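Local coordinates for protein hypoxanthine-guanine phosphoribosyltransferase (Thermus thermophilus, PDB 3ACD) that probably catalyses the transfer of phosphoribose from 5-phospho-alpha-D-ribose 1-diphosphate to hypoxanthine or guanine, salvaging these purines as IMP and GMP, at residues T38-C43 against H94-I99; T64-A69 against D88-I93. All coordinates share one frame; numbering follows the deposited sequence.

Contact 1: T38-C43 against H94-I99; sequences TPHLIC and HGRDVI
His40 and Leu41 pair with Val98 and Ile99 as neighbouring parallel strands in the central sheet of the phosphoribosyltransferase fold. His40 N donates to Asp97 O (3.0 Å), His40 O accepts from Ile99 N (2.9 Å), and Ile99 O accepts from Ile42 N (2.9 Å). Branched residues suit these extended strands: Ile42 CD1 rests on Val98 CG1 at 3.7 Å, while on the face of Leu41 and Ile99 those two side chains lie side by side, pointing the same way. Just before the strand, Arg96 adds a side-chain grip. Its chain bends at both chi2 (-61°) and chi3, bringing one guanidinium face over His40 CB. NH2 then donates to Thr38 O (3.0 Å) in a straight bond that lies in the guanidinium plane but comes from above the carbonyl plane. Arg96 NE and Asp97 N both donate to one water, which donates to Thr38 O. Arg96 NH2 and His40 ND1 also share the hydroxyl of Thr64 on strand 64-70. A leucine in place of this arginine would probably take from Thr38 O its guanidinium donor, leaving that carbonyl to the water, and leave the Thr64 hydroxyl one partner short. Asp97, where strand 97-102 begins, divides its carboxylate: OD1 bonds Ser125 OG, while OD2 accepts at 2.6 Å from a second water that accepts from Thr38 N.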
ATOM      1  N   THR A  38      -4.177  -7.401  19.541  1.00 20.91           N
ATOM      2  CA  THR A  38      -4.516  -6.389  18.545  1.00 20.06           C
ATOM      3  C   THR A  38      -3.187  -5.808  18.084  1.00 18.75           C
ATOM      4  O   THR A  38      -2.716  -4.796  18.603  1.00 18.59           O
ATOM      5  CB  THR A  38      -5.392  -5.265  19.145  1.00 23.12           C
ATOM      6  OG1 THR A  38      -4.636  -4.522  20.106  1.00 29.74           O
ATOM      7  CG2 THR A  38      -6.611  -5.854  19.824  1.00 20.93           C
ATOM      8  N   PRO A  39      -2.557  -6.455  17.097  1.00 16.56           N
ATOM      9  CA  PRO A  39      -1.271  -5.979  16.597  1.00 15.18           C
ATOM     10  C   PRO A  39      -1.323  -4.648  15.868  1.00 13.41           C
ATOM     11  O   PRO A  39      -2.379  -4.198  15.418  1.00 12.47           O
ATOM     12  CB  PRO A  39      -0.815  -7.121  15.695  1.00 15.15           C
ATOM     13  CG  PRO A  39      -2.096  -7.614  15.133  1.00 18.80           C
ATOM     14  CD  PRO A  39      -3.014  -7.633  16.336  1.00 15.81           C
ATOM     15  N   HIS A  40      -0.158  -4.024  15.781  1.00 13.14           N
ATOM     16  CA  HIS A  40       0.012  -2.757  15.098  1.00 14.03           C
ATOM     17  C   HIS A  40       1.061  -3.028  14.031  1.00 13.34           C
ATOM     18  O   HIS A  40       2.231  -3.243  14.348  1.00 15.19           O
ATOM     19  CB  HIS A  40       0.519  -1.697  16.077  1.00 13.76           C
ATOM     20  CG  HIS A  40       0.739  -0.355  15.452  1.00 13.36           C
ATOM     21  ND1 HIS A  40      -0.265   0.345  14.820  1.00 14.54           N
ATOM     22  CD2 HIS A  40       1.847   0.419  15.372  1.00 14.34           C
ATOM     23  CE1 HIS A  40       0.214   1.493  14.376  1.00 13.71           C
ATOM     24  NE2 HIS A  40       1.494   1.562  14.698  1.00 13.43           N
ATOM     25  N   LEU A  41       0.642  -3.038  12.771  1.00 13.21           N
ATOM     26  CA  LEU A  41       1.565  -3.306  11.675  1.00 13.71           C
ATOM     27  C   LEU A  41       2.139  -2.028  11.076  1.00 13.26           C
ATOM     28  O   LEU A  41       1.404  -1.124  10.684  1.00 12.00           O
ATOM     29  CB  LEU A  41       0.872  -4.122  10.577  1.00 15.90           C
ATOM     30  CG  LEU A  41       0.561  -5.590  10.882  1.00 16.70           C
ATOM     31  CD1 LEU A  41      -0.426  -5.686  12.033  1.00 17.79           C
ATOM     32  CD2 LEU A  41      -0.011  -6.257   9.642  1.00 20.54           C
ATOM     33  N   ILE A  42       3.464  -1.960  11.016  1.00 11.46           N
ATOM     34  CA  ILE A  42       4.136  -0.792  10.463  1.00 11.50           C
ATOM     35  C   ILE A  42       4.764  -1.136   9.118  1.00 11.91           C
ATOM     36  O   ILE A  42       5.713  -1.917   9.043  1.00 12.23           O
ATOM     37  CB  ILE A  42       5.234  -0.290  11.414  1.00 11.47           C
ATOM     38  CG1 ILE A  42       4.612   0.064  12.769  1.00 12.42           C
ATOM     39  CG2 ILE A  42       5.953   0.909  10.794  1.00 12.04           C
ATOM     40  CD1 ILE A  42       5.612   0.557  13.796  1.00 16.74           C
ATOM     41  N   CYS A  43       4.217  -0.546   8.062  1.00 11.12           N
ATOM     42  CA  CYS A  43       4.703  -0.770   6.711  1.00 11.61           C
ATOM     43  C   CYS A  43       5.885   0.136   6.386  1.00 11.42           C
ATOM     44  O   CYS A  43       5.795   1.359   6.505  1.00 12.43           O
ATOM     45  CB  CYS A  43       3.579  -0.515   5.705  1.00 13.11           C
ATOM     46  SG  CYS A  43       4.111  -0.572   3.973  1.00 13.41           S
ATOM     47  N   HIS A  94       4.118   2.502  22.067  1.00 15.93           N
ATOM     48  CA  HIS A  94       4.426   2.087  23.430  1.00 18.10           C
ATOM     49  C   HIS A  94       3.334   1.145  23.919  1.00 17.33           C
ATOM     50  O   HIS A  94       2.143   1.442  23.806  1.00 16.01           O
ATOM     51  CB  HIS A  94       4.534   3.299  24.365  1.00 19.22           C
ATOM     52  CG  HIS A  94       4.816   2.934  25.789  1.00 21.01           C
ATOM     53  ND1 HIS A  94       3.818   2.646  26.697  1.00 24.05           N
ATOM     54  CD2 HIS A  94       5.985   2.765  26.452  1.00 19.12           C
ATOM     55  CE1 HIS A  94       4.361   2.317  27.856  1.00 22.11           C
ATOM     56  NE2 HIS A  94       5.674   2.380  27.734  1.00 22.73           N
ATOM     57  N   GLY A  95       3.746  -0.007  24.437  1.00 17.72           N
ATOM     58  CA  GLY A  95       2.788  -0.973  24.941  1.00 18.17           C
ATOM     59  C   GLY A  95       2.031  -1.746  23.875  1.00 17.49           C
ATOM     60  O   GLY A  95       1.144  -2.527  24.203  1.00 18.90           O
ATOM     61  N   ARG A  96       2.366  -1.537  22.603  1.00 16.57           N
ATOM     62  CA  ARG A  96       1.687  -2.252  21.521  1.00 14.90           C
ATOM     63  C   ARG A  96       2.511  -3.451  21.063  1.00 15.23           C
ATOM     64  O   ARG A  96       3.734  -3.482  21.228  1.00 14.98           O
ATOM     65  CB  ARG A  96       1.465  -1.344  20.293  1.00 15.79           C
ATOM     66  CG  ARG A  96       0.508  -0.157  20.467  1.00 15.17           C
ATOM     67  CD  ARG A  96      -0.908  -0.589  20.830  1.00 16.83           C
ATOM     68  NE  ARG A  96      -1.535  -1.455  19.829  1.00 16.60           N
ATOM     69  CZ  ARG A  96      -2.033  -1.041  18.666  1.00 17.03           C
ATOM     70  NH1 ARG A  96      -1.986   0.244  18.328  1.00 12.45           N
ATOM     71  NH2 ARG A  96      -2.591  -1.918  17.840  1.00 14.49           N
ATOM     72  N   ASP A  97       1.828  -4.443  20.500  1.00 14.73           N
ATOM     73  CA  ASP A  97       2.499  -5.615  19.953  1.00 15.42           C
ATOM     74  C   ASP A  97       2.689  -5.239  18.490  1.00 14.51           C
ATOM     75  O   ASP A  97       1.767  -5.331  17.680  1.00 15.96           O
ATOM     76  CB  ASP A  97       1.621  -6.853  20.112  1.00 14.33           C
ATOM     77  CG  ASP A  97       1.489  -7.273  21.560  1.00 17.14           C
ATOM     78  OD1 ASP A  97       2.533  -7.543  22.189  1.00 17.24           O
ATOM     79  OD2 ASP A  97       0.356  -7.321  22.073  1.00 17.13           O
ATOM     80  N   VAL A  98       3.895  -4.784  18.179  1.00 15.64           N
ATOM     81  CA  VAL A  98       4.244  -4.319  16.845  1.00 14.44           C
ATOM     82  C   VAL A  98       4.772  -5.371  15.879  1.00 14.54           C
ATOM     83  O   VAL A  98       5.510  -6.281  16.260  1.00 12.76           O
ATOM     84  CB  VAL A  98       5.304  -3.191  16.940  1.00 16.19           C
ATOM     85  CG1 VAL A  98       5.653  -2.670  15.549  1.00 16.69           C
ATOM     86  CG2 VAL A  98       4.783  -2.061  17.826  1.00 15.49           C
ATOM     87  N   ILE A  99       4.374  -5.239  14.617  1.00 14.26           N
ATOM     88  CA  ILE A  99       4.853  -6.126  13.567  1.00 13.97           C
ATOM     89  C   ILE A  99       5.361  -5.224  12.449  1.00 13.02           C
ATOM     90  O   ILE A  99       4.590  -4.474  11.853  1.00 12.41           O
ATOM     91  CB  ILE A  99       3.748  -7.034  12.980  1.00 13.53           C
ATOM     92  CG1 ILE A  99       3.169  -7.956  14.059  1.00 13.01           C
ATOM     93  CG2 ILE A  99       4.339  -7.877  11.843  1.00 14.14           C
ATOM     94  CD1 ILE A  99       2.020  -8.827  13.559  1.00 14.28           C
TER
HETATM   95  O   HOH W   1      -1.145  -4.096  20.695  1.00 16.89           O
HETATM   96  O   HOH W   2      -2.042  -6.618  21.541  1.00 25.85           O

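Contact 2: T64-A69 against D88-I93; sequences TMDFIA and DLRLPI
Asp66 joins strand 64-69 to the extended loop 88-91, which runs back nearly antiparallel to it, by offering one carboxylate oxygen to two successive backbone amides. With CG swung to the side away from the backbone N (chi1 -151°), OD2 receives Arg90 N at 2.7 Å on its syn lone pair and Leu91 N at 3.0 Å from above the carboxylate plane. A water donates to the same oxygen (2.6 Å) and to Leu91 O. OD1 accepts from Phe67 N (2.9 Å) on its anti side, tilted 33° out of the carboxylate plane, so bonds at both oxygens fix the group's rotation, and an aspartate is short enough to hold the loop close. This many donors would probably favour the charged form. Leu89 CB and Leu91 CD1 lie beside OD2. Leu91 CD2 reaches the backbone at Met65 O (3.5 Å). In Ile68, chi1 of 59° leaves CG2 anti to the carbonyl carbon, where it meets Leu89 CD1 at 3.4 Å, tighter than usual. Leu89 carries on to Tyr117 and Leu118 of helix 109-119, and Phe67 stacks edge-to-face on Phe49 of the second subunit. The arrangement is that of an outermost strand of this chain's phosphoribosyltransferase sheet, tied through a side chain to the loop leading back to strand 97-102.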
ATOM      1  N   THR A  64      -4.250  -2.235  13.901  1.00 13.29           N
ATOM      2  CA  THR A  64      -4.040  -0.872  13.435  1.00 13.59           C
ATOM      3  C   THR A  64      -2.798  -0.871  12.554  1.00 13.48           C
ATOM      4  O   THR A  64      -2.040  -1.846  12.534  1.00 13.40           O
ATOM      5  CB  THR A  64      -3.843   0.115  14.611  1.00 13.11           C
ATOM      6  OG1 THR A  64      -2.752  -0.318  15.430  1.00 13.58           O
ATOM      7  CG2 THR A  64      -5.108   0.190  15.454  1.00 14.79           C
ATOM      8  N   MET A  65      -2.586   0.222  11.831  1.00 12.46           N
ATOM      9  CA  MET A  65      -1.447   0.311  10.929  1.00 13.44           C
ATOM     10  C   MET A  65      -0.820   1.692  10.923  1.00 13.77           C
ATOM     11  O   MET A  65      -1.433   2.678  11.335  1.00 12.68           O
ATOM     12  CB  MET A  65      -1.885   0.007   9.487  1.00 14.69           C
ATOM     13  CG  MET A  65      -2.715  -1.256   9.282  1.00 16.40           C
ATOM     14  SD  MET A  65      -3.285  -1.341   7.550  1.00 17.34           S
ATOM     15  CE  MET A  65      -4.506  -2.676   7.646  1.00 18.85           C
ATOM     16  N   ASP A  66       0.412   1.748  10.434  1.00 14.11           N
ATOM     17  CA  ASP A  66       1.122   3.001  10.283  1.00 15.83           C
ATOM     18  C   ASP A  66       2.127   2.789   9.154  1.00 16.72           C
ATOM     19  O   ASP A  66       2.393   1.649   8.751  1.00 13.21           O
ATOM     20  CB  ASP A  66       1.837   3.411  11.576  1.00 17.21           C
ATOM     21  CG  ASP A  66       1.959   4.919  11.709  1.00 19.83           C
ATOM     22  OD1 ASP A  66       1.712   5.620  10.704  1.00 17.37           O
ATOM     23  OD2 ASP A  66       2.300   5.406  12.807  1.00 22.58           O
ATOM     24  N   PHE A  67       2.664   3.886   8.638  1.00 16.91           N
ATOM     25  CA  PHE A  67       3.623   3.835   7.545  1.00 20.75           C
ATOM     26  C   PHE A  67       4.829   4.697   7.881  1.00 22.86           C
ATOM     27  O   PHE A  67       4.687   5.785   8.442  1.00 25.71           O
ATOM     28  CB  PHE A  67       2.965   4.343   6.259  1.00 19.87           C
ATOM     29  CG  PHE A  67       1.834   3.481   5.779  1.00 21.24           C
ATOM     30  CD1 PHE A  67       2.049   2.508   4.808  1.00 20.33           C
ATOM     31  CD2 PHE A  67       0.563   3.609   6.328  1.00 22.39           C
ATOM     32  CE1 PHE A  67       1.015   1.672   4.391  1.00 22.87           C
ATOM     33  CE2 PHE A  67      -0.479   2.777   5.919  1.00 24.04           C
ATOM     34  CZ  PHE A  67      -0.252   1.807   4.950  1.00 24.15           C
ATOM     35  N   ILE A  68       6.014   4.202   7.548  1.00 22.15           N
ATOM     36  CA  ILE A  68       7.243   4.940   7.805  1.00 22.92           C
ATOM     37  C   ILE A  68       8.189   4.806   6.618  1.00 23.87           C
ATOM     38  O   ILE A  68       8.154   3.813   5.896  1.00 20.40           O
ATOM     39  CB  ILE A  68       7.963   4.408   9.058  1.00 23.35           C
ATOM     40  CG1 ILE A  68       8.302   2.928   8.868  1.00 22.15           C
ATOM     41  CG2 ILE A  68       7.094   4.615  10.283  1.00 26.21           C
ATOM     42  CD1 ILE A  68       9.064   2.319  10.016  1.00 26.11           C
ATOM     43  N   ALA A  69       9.026   5.814   6.415  1.00 27.49           N
ATOM     44  CA  ALA A  69       9.995   5.790   5.327  1.00 30.33           C
ATOM     45  C   ALA A  69      11.385   5.835   5.944  1.00 32.88           C
ATOM     46  O   ALA A  69      11.668   6.684   6.787  1.00 32.00           O
ATOM     47  CB  ALA A  69       9.783   6.981   4.404  1.00 30.79           C
ATOM     48  N   ASP A  88       7.993   9.823   9.727  1.00 54.24           N
ATOM     49  CA  ASP A  88       7.829   9.417  11.119  1.00 52.08           C
ATOM     50  C   ASP A  88       6.512   8.703  11.397  1.00 49.04           C
ATOM     51  O   ASP A  88       5.585   8.736  10.587  1.00 48.54           O
ATOM     52  CB  ASP A  88       7.941  10.636  12.037  1.00 53.21           C
ATOM     53  CG  ASP A  88       9.301  11.296  11.966  1.00 54.08           C
ATOM     54  OD1 ASP A  88       9.697  11.726  10.864  1.00 57.09           O
ATOM     55  OD2 ASP A  88       9.973  11.383  13.015  1.00 56.54           O
ATOM     56  N   LEU A  89       6.449   8.064  12.561  1.00 45.14           N
ATOM     57  CA  LEU A  89       5.265   7.336  13.002  1.00 41.11           C
ATOM     58  C   LEU A  89       4.209   8.328  13.477  1.00 38.94           C
ATOM     59  O   LEU A  89       4.542   9.388  14.006  1.00 38.70           O
ATOM     60  CB  LEU A  89       5.626   6.390  14.155  1.00 41.12           C
ATOM     61  CG  LEU A  89       6.585   5.217  13.909  1.00 40.35           C
ATOM     62  CD1 LEU A  89       7.920   5.714  13.376  1.00 42.22           C
ATOM     63  CD2 LEU A  89       6.791   4.465  15.212  1.00 39.56           C
ATOM     64  N   ARG A  90       2.939   7.979  13.291  1.00 35.74           N
ATOM     65  CA  ARG A  90       1.837   8.842  13.704  1.00 34.60           C
ATOM     66  C   ARG A  90       1.069   8.269  14.892  1.00 30.23           C
ATOM     67  O   ARG A  90       0.534   9.018  15.710  1.00 30.37           O
ATOM     68  CB  ARG A  90       0.876   9.068  12.534  1.00 39.57           C
ATOM     69  CG  ARG A  90       1.451   9.917  11.414  1.00 49.19           C
ATOM     70  CD  ARG A  90       0.499   9.991  10.232  1.00 57.26           C
ATOM     71  NE  ARG A  90      -0.816  10.499  10.614  1.00 64.58           N
ATOM     72  CZ  ARG A  90      -1.831  10.659   9.770  1.00 67.14           C
ATOM     73  NH1 ARG A  90      -1.689  10.351   8.487  1.00 68.55           N
ATOM     74  NH2 ARG A  90      -2.992  11.128  10.208  1.00 68.87           N
ATOM     75  N   LEU A  91       1.013   6.945  14.980  1.00 24.39           N
ATOM     76  CA  LEU A  91       0.308   6.277  16.068  1.00 20.49           C
ATOM     77  C   LEU A  91       1.293   5.797  17.130  1.00 18.07           C
ATOM     78  O   LEU A  91       2.436   5.468  16.826  1.00 15.35           O
ATOM     79  CB  LEU A  91      -0.499   5.089  15.535  1.00 21.14           C
ATOM     80  CG  LEU A  91      -1.792   5.404  14.770  1.00 24.39           C
ATOM     81  CD1 LEU A  91      -1.494   6.251  13.544  1.00 25.67           C
ATOM     82  CD2 LEU A  91      -2.463   4.105  14.365  1.00 23.38           C
ATOM     83  N   PRO A  92       0.859   5.763  18.398  1.00 17.98           N
ATOM     84  CA  PRO A  92       1.726   5.321  19.494  1.00 17.48           C
ATOM     85  C   PRO A  92       2.090   3.847  19.373  1.00 16.90           C
ATOM     86  O   PRO A  92       1.275   3.038  18.931  1.00 16.94           O
ATOM     87  CB  PRO A  92       0.878   5.586  20.739  1.00 18.43           C
ATOM     88  CG  PRO A  92      -0.041   6.698  20.313  1.00 19.86           C
ATOM     89  CD  PRO A  92      -0.422   6.274  18.916  1.00 18.22           C
ATOM     90  N   ILE A  93       3.315   3.495  19.750  1.00 16.04           N
ATOM     91  CA  ILE A  93       3.706   2.093  19.704  1.00 16.56           C
ATOM     92  C   ILE A  93       4.052   1.592  21.100  1.00 16.42           C
ATOM     93  O   ILE A  93       4.253   0.397  21.305  1.00 15.21           O
ATOM     94  CB  ILE A  93       4.903   1.838  18.766  1.00 17.63           C
ATOM     95  CG1 ILE A  93       6.160   2.504  19.315  1.00 19.14           C
ATOM     96  CG2 ILE A  93       4.577   2.340  17.361  1.00 16.74           C
ATOM     97  CD1 ILE A  93       7.417   2.086  18.574  1.00 20.12           C
TER
HETATM   98  O   HOH W   3       3.066   3.845  14.721  1.00 16.65           O

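From the N terminus the chain lays down strand 40-45, crosses through helix 49-56 to strand 64-70, outermost in this chain's sheet, passes a stretch missing from the model, and returns along loop 88-93 to strand 97-102. Contact 2 closes the inner loop, the 18 residues between its segments. Contact 1 closes the wider one of 50 residues, and contact 2 is nested within it. Because strand 40-45 lies between 64-70 and 97-102 in the sheet, the returning chain passes over it to reach its place. The two contacts also meet directly, Ile42 CG2 packing on Ile68 CD1 at 3.5 Å, and together they unite three adjacent strands with the loop that links 64-70 to 97-102.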